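Local coordinates for protein geranyl diphosphate synthase small subunit (Antirrhinum majus, PDB 3QKC) that probably serves as the regulatory partner of a prenyltransferase that joins dimethylallyl and isopentenyl diphosphates into geranyl diphosphate, at residues I137-I142 against G191-G196; Y20-I25 against P36-T41; G213-L218 against K231-L236; E155-E160 against K177-T182; F42-T47 against M77-Y82. All blocks are in the same frame, centred on the assembly; numbering follows the deposited sequence.

Contact 1 (I137-I142 against G191-G196)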
# COMPACT_ATOMS: atom_id res chain seq x y z
N ILE A 137 3.22 -1.66 -16.32
CA ILE A 137 2.82 -2.20 -15.02
C ILE A 137 3.17 -1.20 -13.92
O ILE A 137 2.42 -1.04 -12.96
CB ILE A 137 3.33 -3.64 -14.78
CG1 ILE A 137 2.22 -4.62 -15.20
CG2 ILE A 137 3.68 -3.88 -13.31
CD1 ILE A 137 2.69 -5.90 -15.84
N LEU A 138 4.29 -0.51 -14.11
CA LEU A 138 4.66 0.59 -13.24
C LEU A 138 3.62 1.70 -13.30
O LEU A 138 3.24 2.25 -12.27
CB LEU A 138 6.03 1.13 -13.64
CG LEU A 138 7.03 1.63 -12.60
CD1 LEU A 138 7.07 0.71 -11.39
CD2 LEU A 138 8.42 1.71 -13.27
N ARG A 139 3.16 2.03 -14.51
CA ARG A 139 2.13 3.05 -14.64
C ARG A 139 0.80 2.63 -14.01
O ARG A 139 0.10 3.47 -13.44
CB ARG A 139 1.92 3.50 -16.09
CG ARG A 139 1.05 4.77 -16.18
CD ARG A 139 1.07 5.38 -17.56
NE ARG A 139 0.06 6.43 -17.72
CZ ARG A 139 -0.17 7.08 -18.86
NH1 ARG A 139 0.52 6.77 -19.96
NH2 ARG A 139 -1.09 8.04 -18.93
N ALA A 140 0.47 1.34 -14.11
CA ALA A 140 -0.74 0.78 -13.50
C ALA A 140 -0.66 0.88 -11.98
O ALA A 140 -1.66 1.12 -11.31
CB ALA A 140 -0.92 -0.69 -13.93
N ILE A 141 0.55 0.72 -11.46
CA ILE A 141 0.83 0.78 -10.04
C ILE A 141 0.65 2.20 -9.52
O ILE A 141 0.03 2.43 -8.48
CB ILE A 141 2.22 0.21 -9.75
CG1 ILE A 141 2.11 -1.31 -9.63
CG2 ILE A 141 2.87 0.84 -8.51
CD1 ILE A 141 3.36 -2.04 -9.99
N ILE A 142 1.14 3.15 -10.32
CA ILE A 142 0.93 4.57 -10.05
C ILE A 142 -0.56 4.87 -9.91
O ILE A 142 -0.96 5.54 -8.95
CB ILE A 142 1.57 5.45 -11.13
CG1 ILE A 142 3.09 5.39 -11.01
CG2 ILE A 142 1.09 6.88 -10.98
CD1 ILE A 142 3.83 5.57 -12.33
N GLY A 191 -7.12 -0.61 -16.92
CA GLY A 191 -7.59 -1.35 -18.08
C GLY A 191 -6.96 -0.83 -19.36
O GLY A 191 -6.35 -1.59 -20.13
N ALA A 192 -7.08 0.47 -19.57
CA ALA A 192 -6.59 1.11 -20.78
C ALA A 192 -5.07 1.03 -20.90
O ALA A 192 -4.55 0.72 -21.97
CB ALA A 192 -7.09 2.57 -20.85
N ILE A 193 -4.37 1.28 -19.79
CA ILE A 193 -2.91 1.23 -19.78
C ILE A 193 -2.45 -0.17 -20.15
O ILE A 193 -1.58 -0.34 -21.01
CB ILE A 193 -2.30 1.65 -18.41
CG1 ILE A 193 -2.39 3.17 -18.22
CG2 ILE A 193 -0.84 1.21 -18.31
CD1 ILE A 193 -2.34 3.62 -16.75
N LEU A 194 -3.05 -1.16 -19.50
CA LEU A 194 -2.67 -2.55 -19.72
C LEU A 194 -3.12 -3.01 -21.08
O LEU A 194 -2.51 -3.88 -21.68
CB LEU A 194 -3.20 -3.45 -18.59
CG LEU A 194 -2.55 -3.03 -17.25
CD1 LEU A 194 -3.37 -3.48 -16.02
CD2 LEU A 194 -1.10 -3.52 -17.16
N GLY A 195 -4.17 -2.37 -21.58
CA GLY A 195 -4.70 -2.68 -22.90
C GLY A 195 -3.80 -2.16 -24.01
O GLY A 195 -3.97 -2.55 -25.16
N GLY A 196 -2.84 -1.30 -23.66
CA GLY A 196 -1.97 -0.66 -24.65
C GLY A 196 -2.78 0.39 -25.37
O GLY A 196 -3.53 0.08 -26.30

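Contact 2 (Y20-I25 against P36-T41)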
# COMPACT_ATOMS: atom_id res chain seq x y z
N TYR A 20 -9.22 -15.67 -9.74
CA TYR A 20 -7.85 -15.19 -9.75
C TYR A 20 -7.36 -14.90 -8.32
O TYR A 20 -6.24 -15.25 -7.95
CB TYR A 20 -7.74 -13.95 -10.62
CG TYR A 20 -6.33 -13.41 -10.64
CD1 TYR A 20 -5.95 -12.41 -9.76
CD2 TYR A 20 -5.38 -13.95 -11.49
CE1 TYR A 20 -4.66 -11.92 -9.75
CE2 TYR A 20 -4.08 -13.47 -11.49
CZ TYR A 20 -3.73 -12.45 -10.61
OH TYR A 20 -2.45 -11.98 -10.60
N LEU A 21 -8.21 -14.26 -7.52
CA LEU A 21 -7.87 -13.96 -6.15
C LEU A 21 -7.76 -15.22 -5.29
O LEU A 21 -6.95 -15.29 -4.37
CB LEU A 21 -8.90 -12.99 -5.55
CG LEU A 21 -8.71 -11.52 -5.97
CD1 LEU A 21 -10.00 -10.74 -5.79
CD2 LEU A 21 -7.59 -10.88 -5.20
N LYS A 22 -8.58 -16.23 -5.60
CA LYS A 22 -8.58 -17.45 -4.79
C LYS A 22 -7.30 -18.26 -4.94
O LYS A 22 -6.87 -18.94 -4.02
CB LYS A 22 -9.83 -18.29 -5.07
CG LYS A 22 -10.95 -17.98 -4.07
CD LYS A 22 -12.32 -18.38 -4.58
CE LYS A 22 -13.23 -18.80 -3.43
NZ LYS A 22 -13.49 -17.70 -2.45
N LYS A 23 -6.69 -18.15 -6.11
CA LYS A 23 -5.37 -18.68 -6.36
C LYS A 23 -4.26 -17.98 -5.56
O LYS A 23 -3.25 -18.58 -5.27
CB LYS A 23 -5.09 -18.63 -7.87
CG LYS A 23 -5.92 -19.65 -8.66
CD LYS A 23 -5.99 -19.34 -10.15
CE LYS A 23 -6.67 -20.47 -10.91
NZ LYS A 23 -6.07 -20.66 -12.26
N ALA A 24 -4.48 -16.71 -5.17
CA ALA A 24 -3.45 -15.93 -4.49
C ALA A 24 -3.55 -15.87 -2.96
O ALA A 24 -2.55 -15.63 -2.27
CB ALA A 24 -3.40 -14.52 -5.07
N ILE A 25 -4.76 -16.07 -2.44
CA ILE A 25 -5.06 -15.91 -1.01
C ILE A 25 -5.74 -17.16 -0.42
O ILE A 25 -6.98 -17.27 -0.44
CB ILE A 25 -5.98 -14.69 -0.73
CG1 ILE A 25 -5.47 -13.44 -1.43
CG2 ILE A 25 -6.10 -14.44 0.79
CD1 ILE A 25 -6.51 -12.33 -1.54
N PRO A 36 -7.98 -14.10 8.21
CA PRO A 36 -8.81 -12.88 8.05
C PRO A 36 -8.68 -12.22 6.66
O PRO A 36 -9.65 -11.62 6.18
CB PRO A 36 -8.31 -11.94 9.16
CG PRO A 36 -6.96 -12.47 9.53
CD PRO A 36 -7.05 -13.97 9.35
N MET A 37 -7.53 -12.36 6.01
CA MET A 37 -7.38 -11.84 4.63
C MET A 37 -8.29 -12.54 3.62
O MET A 37 -8.94 -11.89 2.81
CB MET A 37 -5.92 -11.87 4.15
CG MET A 37 -5.72 -11.20 2.78
SD MET A 37 -4.00 -11.00 2.24
CE MET A 37 -3.19 -10.83 3.85
N HIS A 38 -8.32 -13.87 3.65
CA HIS A 38 -9.21 -14.62 2.77
C HIS A 38 -10.67 -14.31 3.09
O HIS A 38 -11.47 -14.02 2.18
CB HIS A 38 -8.94 -16.12 2.90
CG HIS A 38 -9.71 -16.94 1.91
ND1 HIS A 38 -9.15 -17.38 0.73
CD2 HIS A 38 -10.98 -17.40 1.93
CE1 HIS A 38 -10.05 -18.08 0.06
NE2 HIS A 38 -11.17 -18.10 0.76
N HIS A 39 -11.03 -14.35 4.36
CA HIS A 39 -12.41 -14.08 4.73
C HIS A 39 -12.92 -12.69 4.28
O HIS A 39 -13.94 -12.59 3.62
CB HIS A 39 -12.63 -14.28 6.22
CG HIS A 39 -14.06 -14.10 6.63
ND1 HIS A 39 -14.51 -12.97 7.28
CD2 HIS A 39 -15.14 -14.89 6.45
CE1 HIS A 39 -15.81 -13.08 7.49
NE2 HIS A 39 -16.22 -14.23 6.99
N LEU A 40 -12.20 -11.63 4.63
CA LEU A 40 -12.68 -10.26 4.36
C LEU A 40 -12.80 -9.97 2.88
O LEU A 40 -13.75 -9.33 2.45
CB LEU A 40 -11.82 -9.23 5.08
CG LEU A 40 -11.83 -9.44 6.59
CD1 LEU A 40 -11.08 -8.32 7.30
CD2 LEU A 40 -13.26 -9.54 7.10
N THR A 41 -11.86 -10.49 2.10
CA THR A 41 -11.82 -10.30 0.65
C THR A 41 -13.08 -10.84 -0.05
O THR A 41 -13.68 -10.14 -0.87
CB THR A 41 -10.54 -10.93 0.06
OG1 THR A 41 -9.40 -10.36 0.71
CG2 THR A 41 -10.42 -10.72 -1.45

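Contact 3 (G213-L218 against K231-L236)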
# COMPACT_ATOMS: atom_id res chain seq x y z
N GLY A 213 -18.31 6.10 -11.51
CA GLY A 213 -18.00 5.82 -10.11
C GLY A 213 -18.67 6.80 -9.17
O GLY A 213 -19.21 6.41 -8.12
N THR A 214 -18.64 8.08 -9.54
CA THR A 214 -19.39 9.09 -8.81
C THR A 214 -20.89 8.75 -8.78
O THR A 214 -21.54 8.83 -7.73
CB THR A 214 -19.15 10.51 -9.36
OG1 THR A 214 -17.75 10.80 -9.32
CG2 THR A 214 -19.92 11.55 -8.54
N VAL A 215 -21.45 8.36 -9.93
CA VAL A 215 -22.85 7.91 -9.98
C VAL A 215 -23.10 6.71 -9.05
O VAL A 215 -24.04 6.72 -8.26
CB VAL A 215 -23.32 7.62 -11.42
CG1 VAL A 215 -24.66 6.84 -11.44
CG2 VAL A 215 -23.44 8.93 -12.20
N GLN A 216 -22.21 5.72 -9.10
CA GLN A 216 -22.32 4.54 -8.23
C GLN A 216 -22.27 4.94 -6.75
O GLN A 216 -23.07 4.45 -5.93
CB GLN A 216 -21.23 3.52 -8.59
CG GLN A 216 -21.67 2.06 -8.51
CD GLN A 216 -22.56 1.61 -9.68
OE1 GLN A 216 -23.35 2.39 -10.23
NE2 GLN A 216 -22.42 0.35 -10.06
N GLY A 217 -21.35 5.84 -6.41
CA GLY A 217 -21.33 6.45 -5.09
C GLY A 217 -22.63 7.10 -4.68
O GLY A 217 -23.14 6.83 -3.59
N LEU A 218 -23.17 7.96 -5.54
CA LEU A 218 -24.40 8.71 -5.25
C LEU A 218 -25.62 7.82 -5.02
O LEU A 218 -26.43 8.08 -4.12
CB LEU A 218 -24.70 9.72 -6.36
CG LEU A 218 -23.84 10.99 -6.43
CD1 LEU A 218 -24.14 11.76 -7.71
CD2 LEU A 218 -24.04 11.86 -5.20
N LYS A 231 -28.10 12.33 -14.00
CA LYS A 231 -28.27 12.43 -15.46
C LYS A 231 -27.18 13.29 -16.11
O LYS A 231 -26.68 12.97 -17.18
CB LYS A 231 -29.67 12.96 -15.82
CG LYS A 231 -30.25 12.30 -17.08
CD LYS A 231 -31.14 13.23 -17.91
CE LYS A 231 -30.39 13.83 -19.10
NZ LYS A 231 -29.85 12.77 -20.02
N GLU A 232 -26.84 14.39 -15.44
CA GLU A 232 -25.69 15.23 -15.82
C GLU A 232 -24.41 14.38 -16.00
O GLU A 232 -23.78 14.40 -17.07
CB GLU A 232 -25.52 16.31 -14.75
CG GLU A 232 -24.67 17.53 -15.12
CD GLU A 232 -24.81 18.67 -14.10
OE1 GLU A 232 -25.91 18.83 -13.50
OE2 GLU A 232 -23.83 19.44 -13.91
N LEU A 233 -24.04 13.61 -14.97
CA LEU A 233 -22.81 12.78 -15.01
C LEU A 233 -22.88 11.61 -15.99
O LEU A 233 -21.89 11.31 -16.66
CB LEU A 233 -22.41 12.29 -13.61
CG LEU A 233 -21.80 13.33 -12.66
CD1 LEU A 233 -22.12 12.98 -11.22
CD2 LEU A 233 -20.30 13.52 -12.85
N LYS A 234 -24.04 10.97 -16.09
CA LYS A 234 -24.26 9.90 -17.08
C LYS A 234 -24.01 10.37 -18.51
O LYS A 234 -23.48 9.62 -19.33
CB LYS A 234 -25.67 9.32 -16.96
CG LYS A 234 -25.87 8.43 -15.75
CD LYS A 234 -27.12 7.57 -15.90
CE LYS A 234 -27.15 6.51 -14.82
NZ LYS A 234 -28.16 5.46 -15.15
N GLU A 235 -24.42 11.61 -18.80
CA GLU A 235 -24.23 12.20 -20.12
C GLU A 235 -22.76 12.41 -20.43
O GLU A 235 -22.32 12.16 -21.55
CB GLU A 235 -25.00 13.53 -20.24
CG GLU A 235 -26.51 13.35 -20.30
CD GLU A 235 -27.24 14.61 -20.71
OE1 GLU A 235 -27.93 14.56 -21.75
OE2 GLU A 235 -27.13 15.63 -20.00
N LEU A 236 -22.00 12.87 -19.43
CA LEU A 236 -20.55 13.03 -19.56
C LEU A 236 -19.86 11.69 -19.79
O LEU A 236 -18.90 11.60 -20.56
CB LEU A 236 -19.95 13.73 -18.34
CG LEU A 236 -20.28 15.20 -18.12
CD1 LEU A 236 -19.72 15.64 -16.78
CD2 LEU A 236 -19.73 16.08 -19.25

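Contact 4 (E155-E160 against K177-T182)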
# COMPACT_ATOMS: atom_id res chain seq x y z
N GLU A 155 -8.77 10.70 1.04
CA GLU A 155 -9.28 12.08 0.94
C GLU A 155 -10.80 12.06 1.20
O GLU A 155 -11.30 12.81 2.04
CB GLU A 155 -9.01 12.68 -0.46
CG GLU A 155 -8.28 14.05 -0.50
CD GLU A 155 -8.95 15.20 0.24
OE1 GLU A 155 -9.32 16.22 -0.42
OE2 GLU A 155 -9.08 15.12 1.49
N GLY A 156 -11.51 11.19 0.48
CA GLY A 156 -12.95 11.00 0.65
C GLY A 156 -13.34 10.67 2.07
O GLY A 156 -14.21 11.32 2.66
N GLN A 157 -12.68 9.68 2.66
CA GLN A 157 -13.00 9.28 4.02
C GLN A 157 -12.75 10.43 5.02
O GLN A 157 -13.52 10.61 5.97
CB GLN A 157 -12.20 8.05 4.43
CG GLN A 157 -12.41 6.78 3.58
CD GLN A 157 -11.44 5.69 3.99
OE1 GLN A 157 -10.41 5.96 4.59
NE2 GLN A 157 -11.79 4.44 3.71
N TYR A 158 -11.69 11.21 4.78
CA TYR A 158 -11.37 12.40 5.59
C TYR A 158 -12.56 13.37 5.62
O TYR A 158 -12.99 13.78 6.69
CB TYR A 158 -10.07 13.09 5.11
CG TYR A 158 -9.63 14.33 5.89
CD1 TYR A 158 -10.02 15.62 5.50
CD2 TYR A 158 -8.82 14.21 7.01
CE1 TYR A 158 -9.61 16.76 6.22
CE2 TYR A 158 -8.41 15.32 7.74
CZ TYR A 158 -8.80 16.60 7.34
OH TYR A 158 -8.38 17.69 8.07
N HIS A 159 -13.12 13.72 4.46
CA HIS A 159 -14.25 14.66 4.43
C HIS A 159 -15.58 14.03 4.83
O HIS A 159 -16.52 14.73 5.20
CB HIS A 159 -14.38 15.37 3.09
CG HIS A 159 -13.18 16.17 2.72
ND1 HIS A 159 -12.89 17.38 3.30
CD2 HIS A 159 -12.18 15.93 1.84
CE1 HIS A 159 -11.77 17.86 2.79
NE2 HIS A 159 -11.32 16.99 1.90
N GLU A 160 -15.65 12.70 4.75
CA GLU A 160 -16.83 11.94 5.14
C GLU A 160 -17.07 12.02 6.64
O GLU A 160 -18.17 11.76 7.13
CB GLU A 160 -16.65 10.48 4.72
CG GLU A 160 -17.94 9.70 4.59
CD GLU A 160 -17.73 8.31 4.05
OE1 GLU A 160 -16.58 7.92 3.76
OE2 GLU A 160 -18.74 7.59 3.93
N LYS A 177 -17.22 11.19 -5.42
CA LYS A 177 -16.19 11.38 -6.41
C LYS A 177 -14.83 10.88 -5.93
O LYS A 177 -14.07 10.31 -6.71
CB LYS A 177 -16.11 12.87 -6.77
CG LYS A 177 -15.16 13.18 -7.91
CD LYS A 177 -15.13 14.67 -8.25
CE LYS A 177 -13.71 15.12 -8.58
NZ LYS A 177 -13.67 16.59 -8.93
N LYS A 178 -14.51 11.10 -4.66
CA LYS A 178 -13.19 10.73 -4.17
C LYS A 178 -13.09 9.23 -3.85
O LYS A 178 -12.01 8.65 -3.96
CB LYS A 178 -12.78 11.59 -2.97
CG LYS A 178 -11.69 12.66 -3.30
CD LYS A 178 -12.06 13.52 -4.53
CE LYS A 178 -10.84 14.29 -5.12
NZ LYS A 178 -9.93 13.43 -5.97
N LYS A 179 -14.19 8.62 -3.47
CA LYS A 179 -14.18 7.20 -3.12
C LYS A 179 -14.59 6.36 -4.32
O LYS A 179 -13.73 5.88 -5.05
CB LYS A 179 -15.05 6.95 -1.89
CG LYS A 179 -14.56 7.71 -0.66
CD LYS A 179 -15.51 7.54 0.52
CE LYS A 179 -15.62 6.10 0.96
NZ LYS A 179 -16.75 5.90 1.93
N GLU A 180 -15.89 6.22 -4.57
CA GLU A 180 -16.34 5.39 -5.70
C GLU A 180 -15.88 5.96 -7.03
O GLU A 180 -15.56 5.22 -7.95
CB GLU A 180 -17.87 5.21 -5.68
CG GLU A 180 -18.41 4.36 -4.50
CD GLU A 180 -18.65 5.17 -3.21
OE1 GLU A 180 -18.22 6.34 -3.13
OE2 GLU A 180 -19.29 4.63 -2.27
N GLY A 181 -15.82 7.29 -7.13
CA GLY A 181 -15.36 7.94 -8.34
C GLY A 181 -13.93 7.58 -8.70
O GLY A 181 -13.64 7.14 -9.82
N THR A 182 -13.01 7.78 -7.75
CA THR A 182 -11.60 7.55 -8.02
C THR A 182 -11.33 6.07 -8.24
O THR A 182 -10.50 5.70 -9.08
CB THR A 182 -10.69 8.15 -6.92
OG1 THR A 182 -11.04 9.53 -6.73
CG2 THR A 182 -9.22 8.08 -7.32

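Contact 5 (F42-T47 against M77-Y82)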
# COMPACT_ATOMS: atom_id res chain seq x y z
N PHE A 42 -13.47 -12.06 0.29
CA PHE A 42 -14.63 -12.70 -0.34
C PHE A 42 -15.96 -12.51 0.37
O PHE A 42 -17.01 -12.86 -0.17
CB PHE A 42 -14.35 -14.19 -0.58
CG PHE A 42 -13.05 -14.43 -1.30
CD1 PHE A 42 -11.89 -14.72 -0.59
CD2 PHE A 42 -12.98 -14.34 -2.67
CE1 PHE A 42 -10.68 -14.91 -1.25
CE2 PHE A 42 -11.77 -14.52 -3.34
CZ PHE A 42 -10.62 -14.81 -2.63
N ALA A 43 -15.94 -11.94 1.58
CA ALA A 43 -17.20 -11.57 2.24
C ALA A 43 -17.62 -10.14 1.86
O ALA A 43 -18.78 -9.77 2.01
CB ALA A 43 -17.08 -11.68 3.76
N ALA A 44 -16.67 -9.34 1.39
CA ALA A 44 -16.95 -7.93 1.14
C ALA A 44 -17.87 -7.74 -0.07
O ALA A 44 -17.79 -8.51 -1.02
CB ALA A 44 -15.67 -7.19 0.93
N PRO A 45 -18.76 -6.72 -0.04
CA PRO A 45 -19.51 -6.38 -1.26
C PRO A 45 -18.54 -6.11 -2.41
O PRO A 45 -17.44 -5.60 -2.19
CB PRO A 45 -20.27 -5.10 -0.89
CG PRO A 45 -20.32 -5.11 0.63
CD PRO A 45 -19.04 -5.78 1.06
N ARG A 46 -18.92 -6.49 -3.62
CA ARG A 46 -18.06 -6.26 -4.78
C ARG A 46 -18.19 -4.79 -5.19
O ARG A 46 -19.10 -4.10 -4.74
CB ARG A 46 -18.41 -7.23 -5.93
CG ARG A 46 -19.71 -6.93 -6.68
CD ARG A 46 -20.56 -8.21 -6.86
NE ARG A 46 -21.69 -8.09 -7.78
CZ ARG A 46 -22.66 -7.18 -7.73
NH1 ARG A 46 -22.64 -6.22 -6.80
NH2 ARG A 46 -23.64 -7.20 -8.63
N THR A 47 -17.25 -4.30 -5.99
CA THR A 47 -17.42 -2.99 -6.62
C THR A 47 -17.33 -3.17 -8.11
O THR A 47 -16.48 -3.93 -8.59
CB THR A 47 -16.38 -1.94 -6.18
OG1 THR A 47 -16.43 -0.84 -7.10
CG2 THR A 47 -14.94 -2.52 -6.18
N MET A 77 -8.18 -2.92 -2.96
CA MET A 77 -8.13 -1.56 -2.39
C MET A 77 -9.47 -1.28 -1.76
O MET A 77 -9.54 -0.75 -0.65
CB MET A 77 -7.81 -0.47 -3.43
CG MET A 77 -6.43 -0.53 -4.07
SD MET A 77 -5.02 -0.58 -2.93
CE MET A 77 -4.70 -2.36 -3.04
N HIS A 78 -10.52 -1.62 -2.50
CA HIS A 78 -11.90 -1.45 -2.05
C HIS A 78 -12.18 -2.20 -0.76
O HIS A 78 -12.84 -1.66 0.15
CB HIS A 78 -12.86 -1.88 -3.16
CG HIS A 78 -14.25 -2.26 -2.69
ND1 HIS A 78 -15.21 -1.32 -2.36
CD2 HIS A 78 -14.85 -3.47 -2.57
CE1 HIS A 78 -16.33 -1.94 -2.03
NE2 HIS A 78 -16.13 -3.25 -2.15
N VAL A 79 -11.72 -3.46 -0.70
CA VAL A 79 -11.85 -4.28 0.50
C VAL A 79 -11.10 -3.65 1.66
O VAL A 79 -11.62 -3.61 2.79
CB VAL A 79 -11.35 -5.75 0.29
CG1 VAL A 79 -11.16 -6.48 1.64
CG2 VAL A 79 -12.31 -6.53 -0.58
N ALA A 80 -9.89 -3.16 1.40
CA ALA A 80 -9.15 -2.51 2.47
C ALA A 80 -9.89 -1.28 3.02
O ALA A 80 -10.05 -1.14 4.24
CB ALA A 80 -7.72 -2.19 2.06
N ALA A 81 -10.35 -0.41 2.13
CA ALA A 81 -11.18 0.75 2.51
C ALA A 81 -12.46 0.35 3.28
O ALA A 81 -12.74 0.90 4.36
CB ALA A 81 -11.57 1.54 1.25
N TYR A 82 -13.21 -0.61 2.73
CA TYR A 82 -14.45 -1.09 3.34
C TYR A 82 -14.21 -1.59 4.77
O TYR A 82 -14.93 -1.23 5.69
CB TYR A 82 -15.07 -2.19 2.47
CG TYR A 82 -16.40 -2.73 2.95
CD1 TYR A 82 -17.60 -2.05 2.68
CD2 TYR A 82 -16.47 -3.93 3.65
CE1 TYR A 82 -18.82 -2.55 3.10
CE2 TYR A 82 -17.69 -4.43 4.10
CZ TYR A 82 -18.86 -3.73 3.81
OH TYR A 82 -20.06 -4.24 4.24

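Contact 1 (I137-I142 against G191-G196)
Two helices of the all-helical isoprenyl diphosphate synthase fold, 134-148 and 169-195, run side by side here; R139 and A140 of the first point at I193 and L194 of the second, while I137 touches from the flank through CG1. The short segments are almost exactly antiparallel, at 175° with axes 9.2 Å apart, and the backbones come nearest where the CA of A140 lies 6.7 Å from the CA of I193. R139 leaves its helix with CG opposite the backbone N (chi1 -168°) and stays extended as far as NE, which lays its aliphatic stem at about a right angle across I193. The CD1 of I193 touches R139 CG at 3.6 Å and NE at 3.8 Å, and its CG1 lies over one face of the guanidinium. Beyond the isoleucine, R139 NH1 forms a salt bridge with E199, so the arginine ties helix 134-148, across I193 of helix 169-195, to the start of helix 199-219. An alanine in place of R139 would probably leave E199 without its charge partner and uncover the CD1 end of I193. Deeper in, I137 CG1 meets L194 CD2 at 4.0 Å, while the methyl of A140 rests 4.3 Å from L194 CD1. M123 of helix 105-126 packs on both I137 and A140, and I137 also touches L138 of the second subunit.

Contact 2 (Y20-I25 against P36-T41)
I25, just past the end of helix 5-24, comes closest to helix 34-43 at H38, their CA atoms 5.8 Å apart, whereas one turn back the chains stand wider, with 8.7 Å between the CA atoms of L21 and T41. The contact closes the helix-loop-helix formed by these two helices at the N-terminal end of the all-helical fold. The imidazole of H38 swings toward the helix terminus because its CG lies opposite the backbone N (chi1 -173°). From there ND1 donates to the I25 carbonyl oxygen at the edge of the ring; the modelled separation of ND1 and I25 O, 2.5 Å, is very short and its exact value doubtful. Below this bond the CG2 of I25 presses on M37 CG at 3.8 Å and on H38 CB at 3.9 Å, and its CD1 points tip to tip at T41 OG1, 4.2 Å away. That hydroxyl is itself held by M37 O at 2.6 Å within its own helix. F118 of helix 105-126 packs on I25. K22 curls across so that NZ sits 4.0 Å from H38 NE2 while making a cation-pi contact with F42. With ND1 spent as donor and an ammonium group beside NE2, a second proton on the H38 ring would probably be disfavoured.

Contact 3 (G213-L218 against K231-L236)
Apolar helix-helix packing joins T214, V215 and L218, near the C-terminal end of helix 199-219, to L233 and K234 of helix 227-241. The short segments cross at -154°, close to antiparallel, with their axes 9.7 Å apart, and the CA atoms of V215 and L233 mark the nearest backbone approach at 7.0 Å. L233 is the centre of it. Its CB meets V215 CG2 at 3.8 Å as the two side chains slide past each other in opposite directions, and its CD1 reaches on between T214 and L218, touching T214 CG2 at 3.8 Å and L218 CD1 at 4.2 Å. Helix 199-219 probably corresponds to the helix that carries the second aspartate-rich motif in catalytic prenyl synthases, and helix 227-241, the next in the chain, packs back against it nearly antiparallel. The methyl of T214 is turned to L233 because CG2 stands opposite the backbone N; the hydroxyl (chi1 -57°) lies beside that N and bonds to L210 O one turn back, which satisfies this buried group within its own helix. At the other methyl of V215, K234 passes with its aliphatic stem, CE lying 4.2 Å from V215 CG1. Its ammonium nitrogen continues to the carbonyl oxygen of E257, tying helix 227-241 to the C-terminal end of the model.

Contact 4 (E155-E160 against K177-T182)
E160 and K179 join helices 153-160 and 169-195 by charge: K179 NZ donates to E160 OE1 at 2.7 Å, meeting it on the syn side and 23° out of the carboxylate plane. The bend of K179 at chi3 (62°) turns its ammonium end to the carboxylate of the extended E160, the two side chains crossing at roughly a right angle. A second carboxylate, that of E85, stands at a long, weak ion-pair distance from K179 NZ and takes a firmer hydrogen bond from Q157 NE2. K178 starts toward helix 153-160 but its end turns off, and NZ finds its acceptor in the carbonyl oxygen of E151. The carboxylate of E155 is supplied by the hydroxyl of Y174, with a weak addition from H159 NE2 at 3.2 Å to OE1. Under these polar ends the backbones are tightly drawn together at G156, whose CA lies 3.7 Å from K178 CB and 3.9 Å from K179 CG; a beta carbon on G156 would stand 2.5 Å from K179 CG, a clash, which is consistent with a glycine here. K179, within the wide pi-type turn at 177-181, probably corresponds to the lysine that helps hold the allylic diphosphate in catalytic relatives. The segments cross at -145°, helix 153-160 lying against the middle of helix 169-195, which on another flank carries helix 199-219, while Q157 packs on L110 of the second subunit.

Contact 5 (F42-T47 against M77-Y82)
The loop that carries A44, P45 and T47 onto the H78 and Y82 side of helix 68-85 probably corresponds to the glycine-lysine-arginine loop that binds isopentenyl diphosphate in catalytic relatives. The P45 ring is the main bump: its CD sits over one face of the Y82 ring, 3.7 Å from the centroid, in a CH-pi contact offset toward the rim. Beside it the methyl of A44 fills the notch between Y82 and V79, reaching V79 CG2 at 3.7 Å. H78 holds CG anti to the backbone N (chi1 158°), which carries its ring out toward P45 O and T47. Across that ring lies T47, its CG2 3.8 Å from the centroid and 24° off the normal. An alanine in place of H78 would probably leave the P45 carbonyl without its donor and open a gap beneath the T47 methyl. That carbonyl lies at the edge of the imidazole, its oxygen taking the H78 NE2 hydrogen bond at 2.7 Å with NE2 37° out of the carbonyl plane.

In the fold
Contacts 2 and 5 share helix 34-43; their centres are 11 Å apart, and F42 joins them, packing on L21 and meeting the K22 ammonium group. Contacts 4 and 5 lie 15 Å apart between centres and meet through Q157 and A81; both include segments that probably correspond to diphosphate-binding elements of catalytic relatives. Contact 3 backs onto contact 4, also 15 Å between centres, with G213 and T214 against K177 and E180. Contact 1 uses the far end of the long helix that contact 4 also uses, the two lying 22 Å apart between centres, and both reach the second subunit. Contacts 2 and 3, 31 Å apart between centres, lie on opposite sides of the chain's centre.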